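PDB 3K93: phage related exonuclease from Haemophilus somnus 129PT, which is probably a metal-dependent DNA exonuclease of the phage recombination type, related to lambda exonuclease, which forms a ring of three subunits. Local coordinates for residues 107-113 with 150-156; 141-146 with 194-200; 2-6 with 219-223; 92-96 with 208-212; 159-164 with 176-181. All coordinates share one frame; numbering follows the deposited sequence.

Contact 1: 107-113 with 150-156; sequences KLIIDTK and CDQAQID. With NA (sodium ion), chain B.
Strands 108-113 and 152-156 run parallel with their axes 4.6 Å apart and inclined by 16°, pairing Leu108 to Thr112 in turn with Gln152 to Asp156. The hydrogen-bond ladder opens at Lys107 O, which takes two donors, Gln152 N and Asp151 N, and closes with Lys113 N to Asp156 O (2.8 Å). Leu108, its CG anti to the backbone N (chi1 171°), lays CD1 against Gln152 OE1 (3.5 Å), and Gln154 crosses it at about a right angle. On the Ile109 face Asp111 OD1 binds the sodium ion; Thr112 contributes its backbone O (2.4 Å), and Asp100 and three waters complete the site. With Lys113 this is consistent with the PD-(D/E)XK nuclease signature. Lys113, CG beside the backbone N (chi1 -51°), rests CG on Ile155 CG2 (3.6 Å); the bend at chi2 turns NZ back to a salt bridge with Asp111 OD1 (2.9 Å), its hydrogen bond weak, and NZ also bonds Gln140. Asp156, on the Leu108 face, is held by Arg79, Ser75 and Thr191.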
# COMPACT_ATOMS: atom_id res chain seq x y z
N LYS A 107 -23.40 -4.98 -33.19
CA LYS A 107 -23.91 -4.68 -31.84
C LYS A 107 -22.75 -4.81 -30.82
O LYS A 107 -22.85 -5.52 -29.81
CB LYS A 107 -25.08 -5.61 -31.50
CG LYS A 107 -26.26 -5.49 -32.50
CD LYS A 107 -27.49 -4.86 -31.89
CE LYS A 107 -28.51 -5.93 -31.42
NZ LYS A 107 -29.26 -5.47 -30.21
N LEU A 108 -21.66 -4.13 -31.14
CA LEU A 108 -20.37 -4.34 -30.49
C LEU A 108 -19.75 -3.03 -30.07
O LEU A 108 -19.70 -2.10 -30.89
CB LEU A 108 -19.40 -5.05 -31.45
CG LEU A 108 -17.91 -5.20 -31.08
CD1 LEU A 108 -17.77 -6.08 -29.87
CD2 LEU A 108 -17.15 -5.78 -32.30
N ILE A 109 -19.24 -2.99 -28.82
CA ILE A 109 -18.36 -1.93 -28.36
C ILE A 109 -16.93 -2.48 -28.30
O ILE A 109 -16.70 -3.58 -27.83
CB ILE A 109 -18.74 -1.46 -26.94
CG1 ILE A 109 -20.14 -0.84 -26.93
CG2 ILE A 109 -17.72 -0.45 -26.37
CD1 ILE A 109 -20.19 0.54 -27.63
N ILE A 110 -15.97 -1.69 -28.75
CA ILE A 110 -14.57 -1.99 -28.51
C ILE A 110 -13.98 -0.90 -27.69
O ILE A 110 -14.31 0.26 -27.91
CB ILE A 110 -13.78 -2.15 -29.81
CG1 ILE A 110 -14.33 -3.31 -30.63
CG2 ILE A 110 -12.30 -2.45 -29.48
CD1 ILE A 110 -13.94 -3.25 -32.14
N ASP A 111 -13.14 -1.28 -26.74
CA ASP A 111 -12.40 -0.35 -25.92
C ASP A 111 -10.89 -0.72 -25.95
O ASP A 111 -10.52 -1.88 -25.74
CB ASP A 111 -12.91 -0.39 -24.48
CG ASP A 111 -12.55 0.88 -23.71
OD1 ASP A 111 -11.39 0.98 -23.24
OD2 ASP A 111 -13.39 1.81 -23.60
N THR A 112 -10.05 0.27 -26.20
CA THR A 112 -8.62 0.09 -26.24
C THR A 112 -8.00 0.51 -24.89
O THR A 112 -8.32 1.58 -24.36
CB THR A 112 -7.99 0.93 -27.35
OG1 THR A 112 -8.30 2.31 -27.14
CG2 THR A 112 -8.46 0.49 -28.73
N LYS A 113 -7.14 -0.33 -24.33
CA LYS A 113 -6.40 -0.03 -23.12
C LYS A 113 -4.91 -0.12 -23.46
O LYS A 113 -4.40 -1.20 -23.73
CB LYS A 113 -6.75 -1.05 -22.03
CG LYS A 113 -8.29 -1.22 -21.81
CD LYS A 113 -8.90 -0.00 -21.17
CE LYS A 113 -10.35 -0.28 -20.81
NZ LYS A 113 -11.05 0.94 -20.38
N CYS A 150 -25.91 -2.52 -27.15
CA CYS A 150 -25.05 -3.55 -27.74
C CYS A 150 -25.12 -4.84 -26.95
O CYS A 150 -25.42 -4.86 -25.76
CB CYS A 150 -23.58 -3.09 -27.78
SG CYS A 150 -23.23 -1.82 -29.04
N ASP A 151 -24.78 -5.92 -27.65
CA ASP A 151 -24.80 -7.27 -27.10
C ASP A 151 -23.46 -7.73 -26.61
O ASP A 151 -23.41 -8.64 -25.80
CB ASP A 151 -25.29 -8.27 -28.16
CG ASP A 151 -26.76 -8.11 -28.45
OD1 ASP A 151 -27.48 -7.55 -27.59
OD2 ASP A 151 -27.18 -8.54 -29.55
N GLN A 152 -22.38 -7.15 -27.12
CA GLN A 152 -21.05 -7.52 -26.65
C GLN A 152 -20.07 -6.38 -26.68
O GLN A 152 -20.30 -5.37 -27.32
CB GLN A 152 -20.52 -8.80 -27.34
CG GLN A 152 -20.01 -8.68 -28.75
CD GLN A 152 -18.95 -9.81 -29.07
OE1 GLN A 152 -17.90 -9.53 -29.63
NE2 GLN A 152 -19.24 -11.06 -28.67
N ALA A 153 -19.00 -6.55 -25.90
CA ALA A 153 -17.89 -5.61 -25.79
C ALA A 153 -16.60 -6.42 -25.86
O ALA A 153 -16.56 -7.57 -25.41
CB ALA A 153 -17.94 -4.83 -24.44
N GLN A 154 -15.57 -5.83 -26.44
CA GLN A 154 -14.28 -6.44 -26.48
C GLN A 154 -13.26 -5.44 -26.01
O GLN A 154 -13.18 -4.35 -26.55
CB GLN A 154 -13.99 -6.93 -27.91
CG GLN A 154 -14.93 -8.04 -28.37
CD GLN A 154 -14.62 -8.48 -29.75
OE1 GLN A 154 -13.50 -8.32 -30.21
NE2 GLN A 154 -15.61 -9.03 -30.44
N ILE A 155 -12.50 -5.80 -24.99
CA ILE A 155 -11.48 -4.92 -24.43
C ILE A 155 -10.18 -5.34 -25.08
O ILE A 155 -9.73 -6.47 -24.89
CB ILE A 155 -11.37 -5.08 -22.91
CG1 ILE A 155 -12.70 -4.81 -22.22
CG2 ILE A 155 -10.29 -4.19 -22.33
CD1 ILE A 155 -12.81 -5.44 -20.83
N ASP A 156 -9.61 -4.46 -25.88
CA ASP A 156 -8.31 -4.68 -26.53
C ASP A 156 -7.20 -4.05 -25.67
O ASP A 156 -6.99 -2.83 -25.69
CB ASP A 156 -8.30 -4.00 -27.90
CG ASP A 156 -9.04 -4.79 -28.99
OD1 ASP A 156 -9.52 -5.94 -28.76
OD2 ASP A 156 -9.11 -4.26 -30.11
NA NA B . -10.06 3.11 -23.70
O HOH W 1 -29.38 -5.31 -27.09
O HOH W 2 -12.11 3.86 -22.23
O HOH W 3 -9.15 5.15 -25.12
O HOH W 4 -8.88 3.56 -21.74

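Contact 2: 141-146 with 194-200; sequences MQGYMW and IQRDNEL
The side-chain amide of Gln142 spans Arg196 and grips the backbone on both sides of it: OE1 accepts from Asp197 N (2.9 Å) while NE2 donates to Gln195 O (3.0 Å). Both bonds are slanted, since Asp197 N comes to OE1 at a C=O...N angle of only 114° and Gln195 O lies 21° out of the amide plane. A bend at chi2 (-73°) turns the amide to this position, where NE2 also meets Ile194 CG2 (3.6 Å). Selenomethionine Met145 sets its SE against Arg196 N (3.6 Å) and bends at chi3 to bring CE towards Ile194 CG2. The strand 189-195 passes here into helix 198-221, and Asp197 is the N-cap: its OD1 accepts, weakly, from Glu199 N and Leu200 N. Gln142 thus holds the N-H of the capping residue itself. Arg196 stays extended from CG to NE, which carries its guanidinium alongside the end of helix 137-148. NH1 reaches Met145 O edge-on through a weak bond of 3.0 Å and also binds Cys150 O. NE uses a lone pair of Asn198 OD1 (2.8 Å), and NH2 donates to a water lying in the guanidinium plane at 2.9 Å.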
# COMPACT_ATOMS: atom_id res chain seq x y z
N MSE A 141 -17.74 -1.84 -19.45
CA MSE A 141 -18.27 -2.28 -20.75
C MSE A 141 -19.77 -2.48 -20.65
O MSE A 141 -20.47 -2.26 -21.64
CB MSE A 141 -17.62 -3.61 -21.24
CG MSE A 141 -16.15 -3.60 -21.66
SE MSE A 141 -15.75 -2.19 -22.86
CE MSE A 141 -14.98 -1.06 -21.56
N GLN A 142 -20.27 -2.93 -19.48
CA GLN A 142 -21.71 -3.14 -19.32
C GLN A 142 -22.43 -1.81 -19.42
O GLN A 142 -23.50 -1.73 -19.99
CB GLN A 142 -22.07 -3.82 -18.02
CG GLN A 142 -21.51 -5.20 -17.87
CD GLN A 142 -22.17 -6.24 -18.73
OE1 GLN A 142 -23.22 -6.01 -19.37
NE2 GLN A 142 -21.58 -7.43 -18.75
N GLY A 143 -21.80 -0.77 -18.88
CA GLY A 143 -22.31 0.58 -18.96
C GLY A 143 -22.34 1.08 -20.38
O GLY A 143 -23.35 1.68 -20.79
N TYR A 144 -21.28 0.83 -21.17
CA TYR A 144 -21.34 1.23 -22.58
C TYR A 144 -22.36 0.42 -23.38
O TYR A 144 -23.02 0.95 -24.28
CB TYR A 144 -19.98 1.10 -23.26
CG TYR A 144 -18.86 2.00 -22.75
CD1 TYR A 144 -19.11 3.29 -22.34
CD2 TYR A 144 -17.53 1.57 -22.76
CE1 TYR A 144 -18.11 4.12 -21.90
CE2 TYR A 144 -16.50 2.41 -22.30
CZ TYR A 144 -16.81 3.69 -21.89
OH TYR A 144 -15.84 4.56 -21.43
N MSE A 145 -22.47 -0.87 -23.10
CA MSE A 145 -23.42 -1.70 -23.84
C MSE A 145 -24.85 -1.23 -23.56
O MSE A 145 -25.73 -1.29 -24.42
CB MSE A 145 -23.26 -3.19 -23.50
CG MSE A 145 -22.05 -3.82 -24.14
SE MSE A 145 -21.94 -5.72 -23.87
CE MSE A 145 -21.03 -5.82 -22.14
N TRP A 146 -25.08 -0.76 -22.34
CA TRP A 146 -26.38 -0.22 -21.94
C TRP A 146 -26.67 1.06 -22.72
O TRP A 146 -27.69 1.15 -23.36
CB TRP A 146 -26.38 0.07 -20.45
CG TRP A 146 -27.65 0.45 -19.93
CD1 TRP A 146 -28.89 0.30 -20.52
CD2 TRP A 146 -27.89 1.04 -18.67
NE1 TRP A 146 -29.87 0.77 -19.70
CE2 TRP A 146 -29.28 1.24 -18.55
CE3 TRP A 146 -27.06 1.44 -17.62
CZ2 TRP A 146 -29.85 1.78 -17.43
CZ3 TRP A 146 -27.62 1.98 -16.51
CH2 TRP A 146 -29.00 2.16 -16.41
N ILE A 194 -16.58 -9.45 -23.38
CA ILE A 194 -17.55 -9.36 -22.29
C ILE A 194 -18.96 -9.44 -22.91
O ILE A 194 -19.28 -8.64 -23.77
CB ILE A 194 -17.41 -8.01 -21.53
CG1 ILE A 194 -15.97 -7.76 -21.06
CG2 ILE A 194 -18.35 -7.98 -20.34
CD1 ILE A 194 -15.50 -8.69 -19.92
N GLN A 195 -19.78 -10.41 -22.47
CA GLN A 195 -21.15 -10.53 -22.95
C GLN A 195 -22.03 -9.55 -22.16
O GLN A 195 -21.80 -9.36 -20.99
CB GLN A 195 -21.70 -11.96 -22.76
CG GLN A 195 -20.97 -13.07 -23.53
CD GLN A 195 -20.90 -12.78 -25.02
OE1 GLN A 195 -21.82 -12.18 -25.59
NE2 GLN A 195 -19.81 -13.17 -25.65
N ARG A 196 -23.02 -8.94 -22.82
CA ARG A 196 -24.02 -8.09 -22.13
C ARG A 196 -24.66 -8.92 -21.05
O ARG A 196 -24.95 -10.06 -21.28
CB ARG A 196 -25.10 -7.66 -23.11
CG ARG A 196 -26.18 -6.80 -22.51
CD ARG A 196 -27.33 -6.63 -23.46
NE ARG A 196 -28.27 -5.65 -22.92
CZ ARG A 196 -28.23 -4.34 -23.15
NH1 ARG A 196 -27.34 -3.78 -23.97
NH2 ARG A 196 -29.15 -3.56 -22.57
N ASP A 197 -24.85 -8.37 -19.87
CA ASP A 197 -25.46 -9.12 -18.78
C ASP A 197 -26.45 -8.20 -18.13
O ASP A 197 -26.07 -7.34 -17.33
CB ASP A 197 -24.38 -9.58 -17.79
CG ASP A 197 -24.94 -10.29 -16.56
OD1 ASP A 197 -26.18 -10.26 -16.31
OD2 ASP A 197 -24.12 -10.87 -15.82
N ASN A 198 -27.73 -8.39 -18.48
CA ASN A 198 -28.83 -7.53 -18.01
C ASN A 198 -29.01 -7.51 -16.50
O ASN A 198 -29.46 -6.52 -15.96
CB ASN A 198 -30.16 -7.88 -18.71
CG ASN A 198 -30.12 -7.60 -20.21
OD1 ASN A 198 -29.51 -6.63 -20.66
ND2 ASN A 198 -30.74 -8.47 -20.99
N GLU A 199 -28.67 -8.61 -15.82
CA GLU A 199 -28.66 -8.61 -14.35
C GLU A 199 -27.58 -7.68 -13.80
O GLU A 199 -27.80 -7.02 -12.80
CB GLU A 199 -28.49 -10.03 -13.78
CG GLU A 199 -29.81 -10.84 -13.83
CD GLU A 199 -29.67 -12.24 -13.21
OE1 GLU A 199 -28.58 -12.52 -12.63
OE2 GLU A 199 -30.63 -13.05 -13.32
N LEU A 200 -26.43 -7.63 -14.47
CA LEU A 200 -25.39 -6.69 -14.10
C LEU A 200 -25.80 -5.25 -14.39
O LEU A 200 -25.46 -4.36 -13.61
CB LEU A 200 -24.08 -7.00 -14.83
CG LEU A 200 -22.87 -7.22 -13.94
CD1 LEU A 200 -23.26 -8.21 -12.77
CD2 LEU A 200 -21.66 -7.78 -14.79
O HOH W 5 -29.06 -0.99 -23.94

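Contact 3: 2-6 with 219-223; sequences MNNLY and ISEMS
Ile219 O, in the residue that packs on Tyr6, is gripped by Ser223 OG and by Met222 N, each 3.0 Å away and approaching from opposite faces of the carbonyl plane. Ser223 OG stands above that plane, away from a lone pair. The side chain of Ile219 lies obliquely against the Tyr6 ring: its CG2 meets Tyr6 CD2 at 3.6 Å, its CD1 meets Tyr6 CD1 at 4.0 Å, and its CG1 touches Tyr6 CB at 3.8 Å. Asn3, with CG between the backbone N and the carbonyl carbon (chi1 56°), carries ND2 over to Ser220 OG, but the angle is too poor for a hydrogen bond; the serine hydroxyl pairs with Asp216 O and Asn3 OD1 with Gly1 N. Leu49 of helix 35-50 touches both Tyr6 and Ile219, and Glu221 reaches Thr125 of a second subunit. The whole joins the two chain ends: a short 3-10 turn at the N-terminus, with Leu5 N bonded to Met2 O, packs on the last turn of the long C-terminal helix.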
# COMPACT_ATOMS: atom_id res chain seq x y z
N MSE A 2 -30.94 24.98 -3.94
CA MSE A 2 -29.65 25.10 -4.69
C MSE A 2 -29.21 23.71 -5.03
O MSE A 2 -28.82 23.45 -6.17
CB MSE A 2 -28.54 25.79 -3.84
CG MSE A 2 -27.01 25.49 -4.26
SE MSE A 2 -26.00 26.79 -5.45
CE MSE A 2 -25.31 25.64 -6.92
N ASN A 3 -29.29 22.82 -4.04
CA ASN A 3 -28.97 21.41 -4.22
C ASN A 3 -29.74 20.58 -5.31
O ASN A 3 -29.25 19.51 -5.70
CB ASN A 3 -28.81 20.67 -2.86
CG ASN A 3 -30.01 20.76 -1.96
OD1 ASN A 3 -31.14 20.90 -2.39
ND2 ASN A 3 -29.75 20.68 -0.66
N ASN A 4 -30.89 21.08 -5.81
CA ASN A 4 -31.50 20.58 -7.08
C ASN A 4 -30.74 21.01 -8.37
O ASN A 4 -31.20 20.75 -9.47
CB ASN A 4 -32.97 21.05 -7.24
CG ASN A 4 -33.89 20.54 -6.14
OD1 ASN A 4 -33.45 19.94 -5.17
ND2 ASN A 4 -35.19 20.78 -6.29
N LEU A 5 -29.63 21.72 -8.23
CA LEU A 5 -28.73 21.94 -9.33
C LEU A 5 -27.52 21.02 -9.23
O LEU A 5 -26.59 21.15 -10.02
CB LEU A 5 -28.24 23.38 -9.32
CG LEU A 5 -29.30 24.47 -9.40
CD1 LEU A 5 -28.63 25.79 -9.04
CD2 LEU A 5 -29.99 24.48 -10.82
N TYR A 6 -27.48 20.13 -8.24
CA TYR A 6 -26.45 19.09 -8.16
C TYR A 6 -27.14 17.77 -8.39
O TYR A 6 -28.12 17.44 -7.73
CB TYR A 6 -25.75 19.09 -6.83
CG TYR A 6 -24.91 20.32 -6.57
CD1 TYR A 6 -23.60 20.41 -7.01
CD2 TYR A 6 -25.42 21.40 -5.87
CE1 TYR A 6 -22.83 21.54 -6.76
CE2 TYR A 6 -24.65 22.53 -5.61
CZ TYR A 6 -23.36 22.58 -6.06
OH TYR A 6 -22.61 23.69 -5.82
N ILE A 219 -24.45 16.78 -0.57
CA ILE A 219 -24.71 18.13 -1.09
C ILE A 219 -25.51 18.96 -0.07
O ILE A 219 -25.18 20.10 0.16
CB ILE A 219 -25.47 18.09 -2.43
CG1 ILE A 219 -24.63 17.44 -3.55
CG2 ILE A 219 -25.91 19.51 -2.87
CD1 ILE A 219 -23.24 18.05 -3.77
N SER A 220 -26.53 18.37 0.54
CA SER A 220 -27.34 19.06 1.53
C SER A 220 -26.58 19.50 2.75
O SER A 220 -26.91 20.51 3.31
CB SER A 220 -28.51 18.18 1.96
OG SER A 220 -29.35 18.06 0.83
N GLU A 221 -25.56 18.76 3.16
CA GLU A 221 -24.75 19.20 4.28
C GLU A 221 -23.98 20.49 3.96
O GLU A 221 -23.63 21.21 4.85
CB GLU A 221 -23.72 18.13 4.66
CG GLU A 221 -24.29 16.92 5.33
CD GLU A 221 -23.19 16.03 5.90
OE1 GLU A 221 -22.22 16.54 6.49
OE2 GLU A 221 -23.31 14.81 5.75
N MSE A 222 -23.67 20.73 2.70
CA MSE A 222 -22.88 21.87 2.31
C MSE A 222 -23.81 22.95 1.75
O MSE A 222 -23.42 23.71 0.87
CB MSE A 222 -21.86 21.45 1.25
CG MSE A 222 -20.79 20.50 1.76
SE MSE A 222 -19.77 21.43 3.02
CE MSE A 222 -20.31 20.57 4.69
N SER A 223 -25.03 23.04 2.25
CA SER A 223 -26.05 23.94 1.65
C SER A 223 -26.86 24.40 2.83
O SER A 223 -26.37 24.53 3.95
CB SER A 223 -26.94 23.21 0.59
OG SER A 223 -26.23 22.80 -0.60
OXT SER A 223 -28.04 24.61 2.68

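Contact 4: 92-96 with 208-212; sequences NEFIT and VSAAQ
Phe94 packs against helix 198-221 atom by atom, beginning with CB, which meets Val208 CG1 at 3.7 Å. CG beside the backbone N (chi1 -60°) brings the ring to the helix, and chi2 of -88° turns it so that the same methyl lies at its edge, 3.9 Å from CD1. One atom further out, CE1 faces Ser209 CB at 4.2 Å, also edge-on. Trp146 touches CD2 from above the ring plane (CH2 to CD2 3.7 Å). Residues 92-94 link strands 90-91 and 95-97 in a beta hairpin, and Asn92 shapes the link as an Asx turn: its OD1 accepts from Phe94 N (2.8 Å) and Ile95 N (3.0 Å), which arrive from opposite faces of the amide. The turn leaves Glu93 O directed at the helix. There the extended Gln212 presents NE2 at 3.2 Å; NE2 lies in the carbonyl plane of Glu93, and Glu93 O in the amide plane of Gln212. NE2 donates to Leu8 O as well. Ile95 crosses Val208 at about a right angle, its CG2 touching Val208 CG2 at 4.1 Å. Leu15 of helix 15-19 packs on both side chains, and Ile95 also leans on Trp146 and Leu147 of helix 137-148.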
# COMPACT_ATOMS: atom_id res chain seq x y z
N ASN A 92 -27.85 8.41 -19.63
CA ASN A 92 -29.20 8.10 -19.31
C ASN A 92 -29.44 8.71 -17.94
O ASN A 92 -28.74 9.65 -17.59
CB ASN A 92 -29.47 6.59 -19.45
CG ASN A 92 -28.60 5.71 -18.56
OD1 ASN A 92 -28.15 6.11 -17.49
ND2 ASN A 92 -28.36 4.47 -19.02
N GLU A 93 -30.37 8.20 -17.15
CA GLU A 93 -30.63 8.81 -15.87
C GLU A 93 -29.60 8.43 -14.81
O GLU A 93 -29.60 9.02 -13.75
CB GLU A 93 -32.05 8.52 -15.37
CG GLU A 93 -33.14 8.99 -16.31
CD GLU A 93 -33.04 10.46 -16.72
OE1 GLU A 93 -32.60 11.32 -15.91
OE2 GLU A 93 -33.43 10.77 -17.88
N PHE A 94 -28.71 7.50 -15.10
CA PHE A 94 -27.78 6.96 -14.09
C PHE A 94 -26.31 7.20 -14.38
O PHE A 94 -25.53 7.53 -13.48
CB PHE A 94 -28.05 5.47 -13.94
CG PHE A 94 -29.45 5.15 -13.51
CD1 PHE A 94 -29.76 5.10 -12.17
CD2 PHE A 94 -30.44 4.93 -14.44
CE1 PHE A 94 -31.04 4.83 -11.74
CE2 PHE A 94 -31.74 4.66 -14.04
CZ PHE A 94 -32.06 4.61 -12.68
N ILE A 95 -25.95 7.05 -15.64
CA ILE A 95 -24.56 7.01 -16.04
C ILE A 95 -24.31 7.86 -17.29
O ILE A 95 -25.24 8.26 -17.98
CB ILE A 95 -24.07 5.55 -16.29
CG1 ILE A 95 -24.84 4.89 -17.43
CG2 ILE A 95 -24.24 4.70 -15.01
CD1 ILE A 95 -24.17 3.61 -17.90
N THR A 96 -23.04 8.14 -17.54
CA THR A 96 -22.62 8.81 -18.76
C THR A 96 -21.41 8.03 -19.26
O THR A 96 -20.69 7.40 -18.48
CB THR A 96 -22.23 10.30 -18.56
OG1 THR A 96 -21.05 10.36 -17.78
CG2 THR A 96 -23.31 11.08 -17.81
N VAL A 208 -26.03 2.74 -8.54
CA VAL A 208 -25.95 4.15 -8.88
C VAL A 208 -27.09 4.92 -8.16
O VAL A 208 -26.88 6.00 -7.64
CB VAL A 208 -25.99 4.39 -10.35
CG1 VAL A 208 -26.27 5.89 -10.67
CG2 VAL A 208 -24.67 3.91 -11.00
N SER A 209 -28.26 4.33 -8.11
CA SER A 209 -29.38 4.95 -7.44
C SER A 209 -29.11 5.16 -5.95
O SER A 209 -29.42 6.22 -5.42
CB SER A 209 -30.60 4.08 -7.62
OG SER A 209 -31.68 4.68 -6.96
N ALA A 210 -28.50 4.19 -5.30
CA ALA A 210 -28.12 4.34 -3.91
C ALA A 210 -27.02 5.44 -3.80
O ALA A 210 -27.10 6.31 -2.91
CB ALA A 210 -27.62 3.02 -3.34
N ALA A 211 -26.06 5.43 -4.72
CA ALA A 211 -25.02 6.47 -4.75
C ALA A 211 -25.59 7.87 -4.91
O ALA A 211 -25.11 8.79 -4.27
CB ALA A 211 -23.95 6.18 -5.87
N GLN A 212 -26.61 8.04 -5.74
CA GLN A 212 -27.20 9.37 -5.98
C GLN A 212 -27.91 9.88 -4.71
O GLN A 212 -27.86 11.08 -4.41
CB GLN A 212 -28.22 9.31 -7.13
CG GLN A 212 -27.60 9.02 -8.52
CD GLN A 212 -28.65 8.75 -9.58
OE1 GLN A 212 -29.71 8.20 -9.30
NE2 GLN A 212 -28.37 9.18 -10.81

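Contact 5: 159-164 with 176-181; sequences LFPTPL and LIDLVE
One hydrogen bond joins the loop to the helix: Thr162 N donates to Leu176 O at 2.9 Å, nearly straight at 170° but from above the carbonyl plane, not on a lone pair. The same oxygen receives a CA-H...O contact from Pro161 CA (3.4 Å). Apolar contacts lie on both sides of this bond along the loop. Towards its start, Val180, with CG1 anti to the backbone N (chi1 176°), sets that methyl against Pro161 N (3.6 Å), Pro161 CD and Leu159 CG (3.9 Å), while the Pro161 ring meets Glu181 CG through its own CG at 3.8 Å, the two side chains at about a right angle. Towards its end, Ile177 reaches along the loop, with CG1 at 3.4 Å from Thr162 O and CD1 at 3.9 Å from Leu164 CD2. Thr162 OG1 lies 3.7 Å from Leu176 CB and is hydrogen-bonded to Lys63, whose NZ also donates to Phe160 O. Leu179, on another side of the helix, packs on Phe50 of the third subunit. This is a strand-to-helix connection folded back on its own helix: the loop leaving strand 152-158 covers helix 173-181 at a wider pi-type turn, before the chain returns as antiparallel strand 189-195.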
# COMPACT_ATOMS: atom_id res chain seq x y z
N LEU A 159 -0.12 -3.06 -26.22
CA LEU A 159 1.20 -2.57 -25.78
C LEU A 159 1.94 -1.99 -26.97
O LEU A 159 2.31 -2.72 -27.91
CB LEU A 159 2.05 -3.71 -25.18
CG LEU A 159 3.43 -3.26 -24.70
CD1 LEU A 159 3.33 -2.18 -23.59
CD2 LEU A 159 4.33 -4.47 -24.24
N PHE A 160 2.14 -0.67 -26.93
CA PHE A 160 2.99 0.00 -27.86
C PHE A 160 4.18 0.52 -27.08
O PHE A 160 4.09 0.68 -25.86
CB PHE A 160 2.27 1.23 -28.47
CG PHE A 160 1.04 0.90 -29.28
CD1 PHE A 160 1.16 0.33 -30.53
CD2 PHE A 160 -0.22 1.20 -28.81
CE1 PHE A 160 0.06 0.02 -31.29
CE2 PHE A 160 -1.36 0.90 -29.60
CZ PHE A 160 -1.21 0.31 -30.84
N PRO A 161 5.26 0.86 -27.76
CA PRO A 161 6.35 1.57 -27.09
C PRO A 161 5.87 2.87 -26.48
O PRO A 161 4.99 3.52 -27.04
CB PRO A 161 7.34 1.88 -28.21
CG PRO A 161 6.93 1.12 -29.35
CD PRO A 161 5.51 0.71 -29.20
N THR A 162 6.46 3.25 -25.34
CA THR A 162 6.08 4.48 -24.68
C THR A 162 6.68 5.65 -25.45
O THR A 162 7.85 5.63 -25.74
CB THR A 162 6.56 4.46 -23.20
OG1 THR A 162 5.89 3.40 -22.51
CG2 THR A 162 6.25 5.78 -22.47
N PRO A 163 5.87 6.65 -25.81
CA PRO A 163 6.39 7.85 -26.51
C PRO A 163 7.47 8.53 -25.67
O PRO A 163 7.31 8.64 -24.46
CB PRO A 163 5.17 8.77 -26.62
CG PRO A 163 3.98 7.94 -26.34
CD PRO A 163 4.41 6.70 -25.65
N LEU A 164 8.54 8.96 -26.31
CA LEU A 164 9.69 9.55 -25.62
C LEU A 164 9.34 10.65 -24.64
O LEU A 164 9.89 10.71 -23.56
CB LEU A 164 10.71 10.09 -26.62
CG LEU A 164 11.72 9.07 -27.12
CD1 LEU A 164 12.46 9.58 -28.39
CD2 LEU A 164 12.73 8.70 -26.00
N LEU A 176 10.88 0.49 -21.87
CA LEU A 176 9.63 1.05 -22.33
C LEU A 176 9.50 1.18 -23.86
O LEU A 176 8.38 1.32 -24.35
CB LEU A 176 9.40 2.40 -21.67
CG LEU A 176 9.30 2.41 -20.14
CD1 LEU A 176 9.15 3.81 -19.63
CD2 LEU A 176 8.16 1.51 -19.66
N ILE A 177 10.63 1.15 -24.57
CA ILE A 177 10.69 1.21 -26.04
C ILE A 177 11.41 0.00 -26.70
O ILE A 177 10.79 -0.79 -27.42
CB ILE A 177 11.41 2.49 -26.53
CG1 ILE A 177 10.74 3.77 -25.95
CG2 ILE A 177 11.44 2.52 -28.10
CD1 ILE A 177 11.45 5.09 -26.46
N ASP A 178 12.70 -0.15 -26.46
CA ASP A 178 13.50 -1.17 -27.19
C ASP A 178 12.96 -2.60 -27.06
O ASP A 178 12.78 -3.31 -28.05
CB ASP A 178 14.96 -1.16 -26.74
CG ASP A 178 15.64 0.19 -26.92
OD1 ASP A 178 15.00 1.14 -27.44
OD2 ASP A 178 16.80 0.32 -26.52
N LEU A 179 12.73 -3.02 -25.82
CA LEU A 179 12.19 -4.36 -25.58
C LEU A 179 10.81 -4.57 -26.19
O LEU A 179 10.49 -5.68 -26.55
CB LEU A 179 12.10 -4.65 -24.09
CG LEU A 179 13.39 -4.80 -23.31
CD1 LEU A 179 12.99 -5.12 -21.84
CD2 LEU A 179 14.33 -5.87 -23.95
N VAL A 180 10.01 -3.51 -26.31
CA VAL A 180 8.66 -3.61 -26.82
C VAL A 180 8.66 -3.77 -28.36
O VAL A 180 7.93 -4.58 -28.93
CB VAL A 180 7.80 -2.40 -26.41
CG1 VAL A 180 6.38 -2.48 -27.05
CG2 VAL A 180 7.74 -2.26 -24.86
N GLU A 181 9.52 -3.01 -29.01
CA GLU A 181 9.69 -3.06 -30.45
C GLU A 181 10.24 -4.39 -30.97
O GLU A 181 10.09 -4.69 -32.13
CB GLU A 181 10.63 -1.95 -30.90
CG GLU A 181 9.98 -0.61 -30.84
CD GLU A 181 10.90 0.54 -31.25
OE1 GLU A 181 12.13 0.32 -31.38
OE2 GLU A 181 10.38 1.67 -31.42

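Overall arrangement
Contacts 1 and 2 touch, their centres 10 Å apart: strand 152-158 is bonded to strand 189-195, and helix 137-148 covers the sheet next to the sodium site, with Tyr144 against Asp111. The metal belongs to contact 1; the side chain of Met141 in contact 2 is about 7 Å from the sodium ion. Contacts 2, 4 and 3 are spaced along helix 198-221: the centres of contacts 2 and 4 are 15 Å apart, those of contacts 3 and 4 17 Å. Trp146 links 2 with 4. The loop of contact 5 follows directly on strand 152-158 of contact 1, with centres 25 Å apart. Contacts 3 and 5, their centres 47 Å apart, both include residues touching neighbouring subunits (Glu221 and Met222; Leu179).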